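PDB 2F46: hypothetical protein from Neisseria meningitidis Z2491, which is of unverified function but probably acts as a hydrolase, a nonclassical phosphatase with a fold resembling that of eukaryotic cysteine-dependent phosphatases. Local coordinates for residues D21-I26 with A101-L106; K44-N49 with T74-Q79; C48-R53 with Y108-T113; V81-I86 with E145-R150. One frame throughout, in Å; residues are numbered along the deposited sequence.

Contacts 1, 2 and 3 all concern the central sheet and its continuations, whereas contact 4 is a surface contact about 22 Å from contact 1, centre to centre. Contacts 1 and 2 include the neighbouring strands 105-108 and 45-48, tied by a probable hydrogen bond from Leu106 N to Thr45 O; both are partly buried parallel strand pairings held by backbone hydrogen bonds, contact 1 with an aromatic stack at its end. Contact 3 shares Cys48 and Asn49 with contact 2 and is the buried one: there the strands end and sulfur, aromatic and arginine groups take over. Contact 4 relies on one arginine gripping a carbonyl, and joins contacts 2 and 3 through Val81 N and Asn49 O.

Contact 1: D21-I26 with A101-L106; sequences DEHLYI and AEYPVL. Unlike the reference sequence in segment 101-106: Tyr103 (reference Ser).
His23 and Tyr103 lie ring over ring at the entrance to a parallel strand pair, where strand 24-27 meets strand 105-108 in the central sheet. The planes differ by only 1° and the centroids are 3.9 Å apart, which defines an offset stack. Following His23 outward, CB comes 3.5 Å from Tyr103 CD1, over the face of the phenol ring; CG sits 3.5 Å from Tyr103 CG, and CD2 3.5 Å from Tyr103 CE2. On the remaining atoms, ND1 lies 3.6 Å and NE2 3.7 Å from Tyr103 CD2, so one phenol carbon stands over the middle of the imidazole. With CG anti to the carbonyl carbon (chi1 -63°), the His23 ring is swung to this side, while Glu22 CG covers its other face. Tyr103 carries Ala101 O over its far face, and its OH makes a weak bond to Ile98 O.

Beyond the stack comes a cis peptide bond before Pro104, and the strands then take up their register. Val105 N donates to His23 O and Tyr25 N to Val105 O, each at 2.8 Å, the first with an N-H...O angle of 173°. Leu24 and Val105 pack on one face of the sheet, with Trp119 of helix 113-125 touching Leu24. On the other face, Tyr25 CB meets Leu106 CD1, and the edge of its ring meets Pro104 CB. Short, straight backbone bonds therefore set the pairing, while the stack, with Glu22 CG beyond the imidazole and Ala101 O beyond the phenol, probably restricts ring rotation at the partly exposed end.

Contact 2: K44-N49 with T74-Q79; sequences KTIICN and TGFHHQ. Unlike the reference sequence in segment 44-49: Ile46 (reference Val).
Thr45 to Cys48 and Gly75 to His78 pair as neighbouring parallel strands, the two strands of a beta-alpha-beta unit whose crossover connection contains helix 61-68; strand 75-78 is outermost in the sheet of this chain. The axes approach to 4.6 Å and their directions differ by 8°. Backbone bonds alternate between the strands: Ile46 N to Gly75 O, His77 N to Ile46 O, Cys48 N to His77 O and Gln79 N to Cys48 O. Lys44 O accepts from both Thr74 N and Gly75 N.

Ile46, Phe76, Cys48 and His78 share the face covered by Phe61 of helix 61-68; Ile46 CB packs 3.8 Å from Phe76 CD2. Cys48 SG, opposite the backbone N (chi1 173°), comes obliquely to the His78 ring, 3.7 Å from CD2, while His78 NE2 bonds to Arg50 O. On the opposite face, Thr45 CG2 meets the edge of the His77 ring at CD2, and Leu97 of helix 88-99 touches His77.

The pairing closes with an amide that reaches both backbone and side chain of Gln79, whose NE2 is held by Asp90 O. Asn49 ND2 bonds to Gln79 O at 3.0 Å and, more weakly, to Gln79 OE1, the amide planes 72° apart.

Contact 3: C48-R53 with Y108-T113; sequences CNRPDR and YCRTGT
Cys48 and Tyr108 end two adjacent parallel strands of a phosphatase-like fold, and the loops that follow lie side by side; the one after strand 105-108 runs from Cys109 to Gly112, the N-cap of helix 113-125. In the Cys109 conformer described, one of two, SG accepts from Thr111 N and weakly from Gly112 N, so backbone N-H groups turn in toward the sulfur. This strand-cysteine-loop-helix layout is consistent with the phosphate-binding loop of cysteine-dependent phosphatases.

The single hydrogen bond between the segments is backbone to backbone: Asn49 N to Tyr108 O, 2.8 Å, with an N-H...O angle of 172°.

In the sulfur-aromatic contact, Tyr108 CG lies between the backbone N and the carbonyl carbon (chi1 74°), which lays the ring against Cys48: Cys48 CA is over its face, 4.3 Å from the centroid, and Cys48 SG is 3.5 Å from Tyr108 CZ. The same sulfur accepts from Arg50 N at 3.6 Å.

The charged groups pack through carbon. Arg50 is fully extended, and in the conformer described, one of two for Arg110, the aliphatic part of Arg110 covers one face of the Arg50 guanidinium, with the two guanidinium planes 86° apart. Glu55 OE2 bridges Arg50 NH2 and Arg110 NE, which probably offsets their nearness; Glu54 takes Arg50 NE, and Gln29 takes NH1. Here Arg110 CB lies 3.5 Å from Arg50 CZ.

Contact 4: V81-I86 with E145-R150; sequences VTARDI and ENFRER
Ala83 and Phe147 mark where the two backbones come nearest, yet their CA atoms stay 9.4 Å apart, so the gap is spanned by side chains of segment 145-150, one of them reaching a backbone carbonyl. Arg150 does most of this. Its chain bends at chi3 (65°), and the guanidinium ends with both terminal nitrogens on one acceptor: NH1 is 2.9 Å and NH2 3.2 Å from Ala83 O. That oxygen lies 2° out of the guanidinium plane. The two donors use it differently, NH2 coming nearly in line with the C=O bond and NH1 from above the carbonyl plane. Such a forked grip probably restrains rotation of the guanidinium, whose NH2 also lies 3.4 Å from Ile86 O. The second bridge is apolar, Ala83 CB to Phe147 CE1 at 4.2 Å. Phe147 is the N-cap residue of helix 148-153, and Arg148 makes salt bridges to Glu145 and Asp131.

The contact bridges the loop between strand 75-78 and helix 88-99 to the last helix; Phe147 leans on Thr113 and Leu117 of helix 113-125, and Ile86 on Leu118 and Phe121 of that helix and Val91 of helix 88-99.

Contact 1: D21-I26 with A101-L106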
# COMPACT_ATOMS: atom_id res chain seq x y z
N ASP A 21 -9.36 -1.02 2.69
CA ASP A 21 -9.91 -1.73 3.82
C ASP A 21 -10.21 -0.72 4.92
O ASP A 21 -9.93 0.46 4.77
CB ASP A 21 -8.94 -2.80 4.32
CG ASP A 21 -9.63 -3.98 4.94
OD1 ASP A 21 -10.80 -3.83 5.39
OD2 ASP A 21 -8.99 -5.05 5.01
N GLU A 22 -10.82 -1.19 6.01
CA GLU A 22 -11.27 -0.34 7.13
C GLU A 22 -10.27 0.74 7.59
O GLU A 22 -10.64 1.90 7.84
CB GLU A 22 -11.65 -1.25 8.32
CG GLU A 22 -12.07 -0.51 9.60
CD GLU A 22 -12.42 -1.44 10.76
OE1 GLU A 22 -12.13 -2.67 10.70
OE2 GLU A 22 -12.98 -0.92 11.76
N HIS A 23 -9.01 0.36 7.71
CA HIS A 23 -7.99 1.28 8.22
C HIS A 23 -6.88 1.55 7.21
O HIS A 23 -5.83 2.05 7.58
CB HIS A 23 -7.38 0.70 9.48
CG HIS A 23 -8.36 0.55 10.60
ND1 HIS A 23 -9.15 1.59 11.03
CD2 HIS A 23 -8.69 -0.52 11.37
CE1 HIS A 23 -9.93 1.18 12.01
NE2 HIS A 23 -9.66 -0.09 12.24
N LEU A 24 -7.13 1.25 5.94
CA LEU A 24 -6.07 1.22 4.93
C LEU A 24 -6.47 1.93 3.62
O LEU A 24 -7.42 1.51 2.95
CB LEU A 24 -5.73 -0.21 4.62
CG LEU A 24 -4.63 -0.42 3.57
CD1 LEU A 24 -3.30 0.19 4.04
CD2 LEU A 24 -4.43 -1.89 3.22
N TYR A 25 -5.76 2.99 3.29
CA TYR A 25 -5.79 3.65 1.97
C TYR A 25 -4.58 3.20 1.17
O TYR A 25 -3.51 2.87 1.75
CB TYR A 25 -5.69 5.14 2.12
CG TYR A 25 -6.87 5.82 2.78
CD1 TYR A 25 -7.02 5.82 4.14
CD2 TYR A 25 -7.85 6.42 2.01
CE1 TYR A 25 -8.11 6.43 4.75
CE2 TYR A 25 -8.95 7.05 2.61
CZ TYR A 25 -9.06 7.04 3.97
OH TYR A 25 -10.13 7.65 4.60
N ILE A 26 -4.73 3.14 -0.15
CA ILE A 26 -3.58 2.91 -1.04
C ILE A 26 -3.47 4.08 -2.04
O ILE A 26 -4.40 4.88 -2.21
CB ILE A 26 -3.66 1.59 -1.76
CG1 ILE A 26 -4.87 1.52 -2.72
CG2 ILE A 26 -3.62 0.45 -0.77
CD1 ILE A 26 -4.91 0.31 -3.56
N ALA A 101 -0.01 -0.45 13.76
CA ALA A 101 0.02 0.96 13.35
C ALA A 101 -1.06 1.81 14.01
O ALA A 101 -2.12 1.30 14.40
CB ALA A 101 -0.19 1.03 11.84
N GLU A 102 -0.82 3.11 14.11
CA GLU A 102 -1.90 4.04 14.33
C GLU A 102 -2.65 4.15 13.01
O GLU A 102 -2.04 4.14 11.90
CB GLU A 102 -1.42 5.42 14.78
CG GLU A 102 -0.52 5.39 16.00
CD GLU A 102 -1.06 4.62 17.15
OE1 GLU A 102 -1.95 5.14 17.84
OE2 GLU A 102 -0.56 3.50 17.40
N TYR A 103 -3.97 4.21 13.12
CA TYR A 103 -4.86 4.31 11.96
C TYR A 103 -5.33 5.72 11.68
O TYR A 103 -5.43 6.54 12.59
CB TYR A 103 -6.09 3.41 12.18
CG TYR A 103 -5.77 1.97 12.50
CD1 TYR A 103 -4.82 1.25 11.76
CD2 TYR A 103 -6.46 1.29 13.47
CE1 TYR A 103 -4.57 -0.04 12.03
CE2 TYR A 103 -6.20 -0.04 13.75
CZ TYR A 103 -5.23 -0.68 13.03
OH TYR A 103 -4.98 -2.01 13.30
N PRO A 104 -5.66 6.04 10.43
CA PRO A 104 -5.54 5.18 9.26
C PRO A 104 -4.12 5.09 8.71
O PRO A 104 -3.30 5.99 8.92
CB PRO A 104 -6.47 5.85 8.22
CG PRO A 104 -6.68 7.20 8.65
CD PRO A 104 -6.32 7.31 10.10
N VAL A 105 -3.90 4.01 7.94
CA VAL A 105 -2.63 3.74 7.25
C VAL A 105 -2.81 4.10 5.78
O VAL A 105 -3.87 3.83 5.21
CB VAL A 105 -2.24 2.25 7.35
CG1 VAL A 105 -0.94 2.02 6.62
CG2 VAL A 105 -2.11 1.78 8.83
N LEU A 106 -1.80 4.72 5.17
CA LEU A 106 -1.72 4.88 3.72
C LEU A 106 -0.50 4.10 3.24
O LEU A 106 0.64 4.42 3.65
CB LEU A 106 -1.56 6.35 3.35
CG LEU A 106 -1.31 6.70 1.88
CD1 LEU A 106 -2.28 6.13 0.96
CD2 LEU A 106 -1.29 8.23 1.77

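Contact 2: K44-N49 with T74-Q79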
# COMPACT_ATOMS: atom_id res chain seq x y z
N LYS A 44 -2.21 8.60 9.74
CA LYS A 44 -1.24 8.56 10.84
C LYS A 44 -0.03 7.68 10.54
O LYS A 44 0.98 7.83 11.21
CB LYS A 44 -1.94 8.08 12.10
CG LYS A 44 -2.95 9.11 12.66
CD LYS A 44 -2.23 10.37 13.09
CE LYS A 44 -3.09 11.36 13.78
NZ LYS A 44 -2.24 12.61 13.91
N THR A 45 -0.13 6.77 9.59
CA THR A 45 0.97 5.87 9.26
C THR A 45 1.10 5.74 7.75
O THR A 45 0.11 5.60 7.04
CB THR A 45 0.72 4.46 9.81
OG1 THR A 45 0.43 4.57 11.21
CG2 THR A 45 1.91 3.53 9.58
N ILE A 46 2.35 5.84 7.27
CA ILE A 46 2.71 5.69 5.86
C ILE A 46 3.57 4.45 5.72
O ILE A 46 4.57 4.31 6.43
CB ILE A 46 3.54 6.91 5.35
CG1 ILE A 46 2.62 8.13 5.18
CG2 ILE A 46 4.33 6.59 4.06
CD1 ILE A 46 1.78 8.12 3.93
N ILE A 47 3.19 3.59 4.79
CA ILE A 47 3.98 2.43 4.37
C ILE A 47 4.34 2.62 2.88
O ILE A 47 3.46 2.82 2.03
CB ILE A 47 3.26 1.09 4.50
CG1 ILE A 47 2.86 0.85 5.97
CG2 ILE A 47 4.17 -0.05 4.06
CD1 ILE A 47 1.95 -0.34 6.23
N CYS A 48 5.63 2.61 2.56
CA CYS A 48 6.11 2.65 1.22
C CYS A 48 6.58 1.31 0.79
O CYS A 48 7.50 0.74 1.42
CB CYS A 48 7.27 3.61 1.09
SG CYS A 48 8.09 3.63 -0.48
N ASN A 49 5.95 0.80 -0.26
CA ASN A 49 6.28 -0.54 -0.77
C ASN A 49 7.14 -0.57 -2.02
O ASN A 49 7.20 -1.56 -2.72
CB ASN A 49 5.01 -1.42 -0.95
CG ASN A 49 4.31 -1.75 0.34
OD1 ASN A 49 3.11 -1.47 0.51
ND2 ASN A 49 5.02 -2.41 1.28
N THR A 74 2.63 10.13 11.80
CA THR A 74 3.52 9.85 12.93
C THR A 74 4.32 8.56 12.79
O THR A 74 5.36 8.42 13.42
CB THR A 74 2.77 9.78 14.27
OG1 THR A 74 1.73 8.77 14.22
CG2 THR A 74 2.17 11.12 14.59
N GLY A 75 3.87 7.64 11.96
CA GLY A 75 4.59 6.41 11.72
C GLY A 75 4.93 6.28 10.27
O GLY A 75 4.13 6.56 9.41
N PHE A 76 6.14 5.79 9.99
CA PHE A 76 6.67 5.64 8.63
C PHE A 76 7.42 4.34 8.51
O PHE A 76 8.31 4.07 9.33
CB PHE A 76 7.64 6.77 8.32
CG PHE A 76 6.99 8.13 8.24
CD1 PHE A 76 6.89 8.93 9.38
CD2 PHE A 76 6.53 8.62 7.05
CE1 PHE A 76 6.27 10.20 9.30
CE2 PHE A 76 5.92 9.87 6.99
CZ PHE A 76 5.82 10.63 8.11
N HIS A 77 7.11 3.56 7.49
CA HIS A 77 7.76 2.28 7.28
C HIS A 77 8.12 2.15 5.83
O HIS A 77 7.26 2.24 4.97
CB HIS A 77 6.86 1.12 7.69
CG HIS A 77 6.39 1.20 9.09
ND1 HIS A 77 7.22 0.98 10.17
CD2 HIS A 77 5.19 1.55 9.61
CE1 HIS A 77 6.54 1.15 11.29
NE2 HIS A 77 5.30 1.50 10.98
N HIS A 78 9.38 1.85 5.54
CA HIS A 78 9.83 1.51 4.20
C HIS A 78 9.96 -0.00 4.04
O HIS A 78 10.82 -0.66 4.66
CB HIS A 78 11.17 2.18 3.89
CG HIS A 78 11.48 2.26 2.43
ND1 HIS A 78 12.68 2.75 1.95
CD2 HIS A 78 10.76 1.89 1.35
CE1 HIS A 78 12.68 2.68 0.63
NE2 HIS A 78 11.52 2.17 0.24
N GLN A 79 9.01 -0.57 3.28
CA GLN A 79 8.91 -2.00 3.12
C GLN A 79 8.96 -2.27 1.63
O GLN A 79 7.98 -2.68 0.99
CB GLN A 79 7.63 -2.55 3.77
CG GLN A 79 7.60 -4.09 3.68
CD GLN A 79 6.25 -4.76 3.67
OE1 GLN A 79 5.18 -4.11 3.77
NE2 GLN A 79 6.27 -6.09 3.52

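Contact 3: C48-R53 with Y108-T113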
# COMPACT_ATOMS: atom_id res chain seq x y z
N CYS A 48 5.63 2.61 2.56
CA CYS A 48 6.11 2.65 1.22
C CYS A 48 6.58 1.31 0.79
O CYS A 48 7.50 0.74 1.42
CB CYS A 48 7.27 3.61 1.09
SG CYS A 48 8.09 3.63 -0.48
N ASN A 49 5.95 0.80 -0.26
CA ASN A 49 6.28 -0.54 -0.77
C ASN A 49 7.14 -0.57 -2.02
O ASN A 49 7.20 -1.56 -2.72
CB ASN A 49 5.01 -1.42 -0.95
CG ASN A 49 4.31 -1.75 0.34
OD1 ASN A 49 3.11 -1.47 0.51
ND2 ASN A 49 5.02 -2.41 1.28
N ARG A 50 7.77 0.58 -2.29
CA ARG A 50 8.54 0.83 -3.50
C ARG A 50 10.00 0.99 -3.14
O ARG A 50 10.33 1.86 -2.34
CB ARG A 50 8.07 2.11 -4.21
CG ARG A 50 8.56 2.21 -5.62
CD ARG A 50 8.06 3.46 -6.28
NE ARG A 50 8.39 3.39 -7.67
CZ ARG A 50 8.14 4.34 -8.55
NH1 ARG A 50 7.60 5.49 -8.19
NH2 ARG A 50 8.45 4.13 -9.81
N PRO A 51 10.89 0.20 -3.77
CA PRO A 51 12.32 0.54 -3.64
C PRO A 51 12.60 1.95 -4.14
O PRO A 51 12.00 2.39 -5.10
CB PRO A 51 13.00 -0.49 -4.55
CG PRO A 51 11.98 -1.61 -4.71
CD PRO A 51 10.66 -0.91 -4.70
N ASP A 52 13.56 2.63 -3.51
CA ASP A 52 14.00 3.93 -4.02
C ASP A 52 14.68 3.70 -5.38
O ASP A 52 15.25 2.62 -5.61
CB ASP A 52 15.01 4.58 -3.07
CG ASP A 52 14.40 5.12 -1.77
OD1 ASP A 52 13.19 5.40 -1.73
OD2 ASP A 52 15.18 5.27 -0.79
N ARG A 53 14.61 4.73 -6.23
CA ARG A 53 15.38 4.84 -7.49
C ARG A 53 14.87 3.90 -8.56
O ARG A 53 15.62 3.51 -9.47
CB ARG A 53 16.88 4.65 -7.24
CG ARG A 53 17.43 5.50 -6.14
CD ARG A 53 17.23 6.97 -6.43
NE ARG A 53 17.63 7.75 -5.27
CZ ARG A 53 18.88 8.14 -5.00
NH1 ARG A 53 19.88 7.88 -5.84
NH2 ARG A 53 19.12 8.80 -3.87
N TYR A 108 1.70 3.03 -0.25
CA TYR A 108 1.87 3.40 -1.66
C TYR A 108 3.02 2.64 -2.35
O TYR A 108 3.92 2.11 -1.68
CB TYR A 108 2.12 4.90 -1.85
CG TYR A 108 3.49 5.42 -1.46
CD1 TYR A 108 3.77 5.80 -0.18
CD2 TYR A 108 4.51 5.56 -2.41
CE1 TYR A 108 5.00 6.34 0.19
CE2 TYR A 108 5.73 6.10 -2.06
CZ TYR A 108 6.00 6.46 -0.75
OH TYR A 108 7.23 6.96 -0.43
N CYS A 109 2.94 2.54 -3.67
CA CYS A 109 4.09 2.10 -4.42
C CYS A 109 4.06 3.00 -5.64
O CYS A 109 3.66 4.17 -5.57
CB CYS A 109 4.08 0.58 -4.68
SG CYS A 109 3.06 -0.08 -6.02
N ARG A 110 4.50 2.50 -6.77
CA ARG A 110 4.42 3.35 -7.98
C ARG A 110 2.96 3.55 -8.37
O ARG A 110 2.54 4.66 -8.76
CB ARG A 110 5.16 2.68 -9.14
CG ARG A 110 5.19 3.55 -10.40
CD ARG A 110 5.95 2.89 -11.52
NE ARG A 110 5.97 3.76 -12.70
CZ ARG A 110 5.01 3.82 -13.61
NH1 ARG A 110 3.92 3.06 -13.53
NH2 ARG A 110 5.15 4.67 -14.63
N THR A 111 2.17 2.48 -8.28
CA THR A 111 0.77 2.48 -8.68
C THR A 111 -0.22 2.10 -7.60
O THR A 111 -1.42 2.32 -7.77
CB THR A 111 0.55 1.45 -9.78
OG1 THR A 111 0.95 0.16 -9.30
CG2 THR A 111 1.28 1.82 -11.05
N GLY A 112 0.26 1.50 -6.51
CA GLY A 112 -0.61 0.87 -5.53
C GLY A 112 -0.77 -0.62 -5.75
O GLY A 112 -1.35 -1.30 -4.90
N THR A 113 -0.23 -1.16 -6.84
CA THR A 113 -0.33 -2.60 -7.13
C THR A 113 0.30 -3.45 -6.04
O THR A 113 -0.27 -4.44 -5.59
CB THR A 113 0.31 -2.91 -8.48
OG1 THR A 113 -0.45 -2.20 -9.48
CG2 THR A 113 0.28 -4.40 -8.79

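Contact 4: V81-I86 with E145-R150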
# COMPACT_ATOMS: atom_id res chain seq x y z
N VAL A 81 9.26 -3.81 -1.95
CA VAL A 81 9.13 -5.08 -2.66
C VAL A 81 9.04 -4.82 -4.16
O VAL A 81 8.81 -3.69 -4.61
CB VAL A 81 7.90 -5.87 -2.21
CG1 VAL A 81 7.89 -6.08 -0.68
CG2 VAL A 81 6.61 -5.17 -2.64
N THR A 82 9.17 -5.87 -4.95
CA THR A 82 8.69 -5.87 -6.32
C THR A 82 7.54 -6.86 -6.45
O THR A 82 7.46 -7.86 -5.71
CB THR A 82 9.79 -6.18 -7.35
OG1 THR A 82 10.18 -7.53 -7.16
CG2 THR A 82 10.99 -5.25 -7.16
N ALA A 83 6.57 -6.56 -7.32
CA ALA A 83 5.40 -7.43 -7.44
C ALA A 83 5.81 -8.87 -7.71
O ALA A 83 5.26 -9.83 -7.13
CB ALA A 83 4.44 -6.91 -8.48
N ARG A 84 6.80 -9.01 -8.58
CA ARG A 84 7.37 -10.30 -8.95
C ARG A 84 7.89 -11.08 -7.73
O ARG A 84 7.64 -12.30 -7.64
CB ARG A 84 8.51 -10.08 -9.95
CG ARG A 84 9.48 -11.27 -10.09
CD ARG A 84 10.53 -11.10 -11.21
NE ARG A 84 11.02 -12.40 -11.69
CZ ARG A 84 10.31 -13.22 -12.46
NH1 ARG A 84 9.08 -12.89 -12.83
NH2 ARG A 84 10.83 -14.38 -12.85
N ASP A 85 8.57 -10.40 -6.83
CA ASP A 85 9.32 -11.09 -5.76
C ASP A 85 8.59 -11.19 -4.43
O ASP A 85 9.13 -11.73 -3.47
CB ASP A 85 10.68 -10.44 -5.54
N ILE A 86 7.34 -10.72 -4.37
CA ILE A 86 6.58 -10.78 -3.12
C ILE A 86 6.48 -12.24 -2.66
O ILE A 86 6.05 -13.11 -3.43
CB ILE A 86 5.16 -10.21 -3.30
CG1 ILE A 86 5.23 -8.69 -3.39
CG2 ILE A 86 4.26 -10.62 -2.13
CD1 ILE A 86 3.91 -8.06 -3.79
N GLU A 145 -6.13 -8.18 -12.01
CA GLU A 145 -6.54 -9.31 -12.85
C GLU A 145 -5.36 -10.13 -13.36
O GLU A 145 -5.45 -11.36 -13.48
CB GLU A 145 -7.41 -8.81 -14.02
CG GLU A 145 -8.89 -8.56 -13.64
CD GLU A 145 -9.71 -9.85 -13.50
OE1 GLU A 145 -9.22 -10.94 -13.86
OE2 GLU A 145 -10.86 -9.77 -13.03
N ASN A 146 -4.23 -9.48 -13.62
CA ASN A 146 -3.03 -10.18 -14.09
C ASN A 146 -2.34 -11.01 -13.00
O ASN A 146 -1.36 -11.67 -13.30
CB ASN A 146 -2.02 -9.23 -14.72
CG ASN A 146 -2.52 -8.62 -16.01
OD1 ASN A 146 -3.21 -9.26 -16.77
ND2 ASN A 146 -2.14 -7.38 -16.26
N PHE A 147 -2.83 -10.94 -11.76
CA PHE A 147 -2.30 -11.71 -10.64
C PHE A 147 -3.28 -12.74 -10.13
O PHE A 147 -3.05 -13.34 -9.07
CB PHE A 147 -1.90 -10.76 -9.50
CG PHE A 147 -0.87 -9.76 -9.90
CD1 PHE A 147 0.47 -10.10 -9.94
CD2 PHE A 147 -1.25 -8.50 -10.33
CE1 PHE A 147 1.42 -9.18 -10.33
CE2 PHE A 147 -0.29 -7.58 -10.68
CZ PHE A 147 1.03 -7.94 -10.74
N ARG A 148 -4.34 -12.99 -10.89
CA ARG A 148 -5.38 -13.92 -10.45
C ARG A 148 -4.83 -15.29 -10.02
O ARG A 148 -5.20 -15.80 -8.96
CB ARG A 148 -6.41 -14.11 -11.55
CG ARG A 148 -7.45 -15.15 -11.19
CD ARG A 148 -8.44 -15.29 -12.31
NE ARG A 148 -9.22 -14.07 -12.39
CZ ARG A 148 -10.22 -13.78 -11.57
NH1 ARG A 148 -10.58 -14.63 -10.60
NH2 ARG A 148 -10.89 -12.64 -11.70
N GLU A 149 -3.93 -15.84 -10.82
CA GLU A 149 -3.39 -17.18 -10.54
C GLU A 149 -2.60 -17.23 -9.23
O GLU A 149 -2.76 -18.16 -8.43
CB GLU A 149 -2.52 -17.65 -11.69
CG GLU A 149 -3.31 -17.95 -12.94
CD GLU A 149 -2.44 -18.13 -14.18
OE1 GLU A 149 -1.22 -18.40 -14.05
OE2 GLU A 149 -3.00 -18.01 -15.30
N ARG A 150 -1.75 -16.21 -9.00
CA ARG A 150 -0.99 -16.15 -7.76
C ARG A 150 -1.90 -15.95 -6.58
O ARG A 150 -1.67 -16.48 -5.48
CB ARG A 150 0.06 -15.03 -7.82
CG ARG A 150 1.18 -15.34 -8.78
CD ARG A 150 2.13 -14.17 -8.89
NE ARG A 150 2.84 -13.91 -7.64
CZ ARG A 150 3.56 -12.81 -7.41
NH1 ARG A 150 3.66 -11.88 -8.35
NH2 ARG A 150 4.18 -12.66 -6.24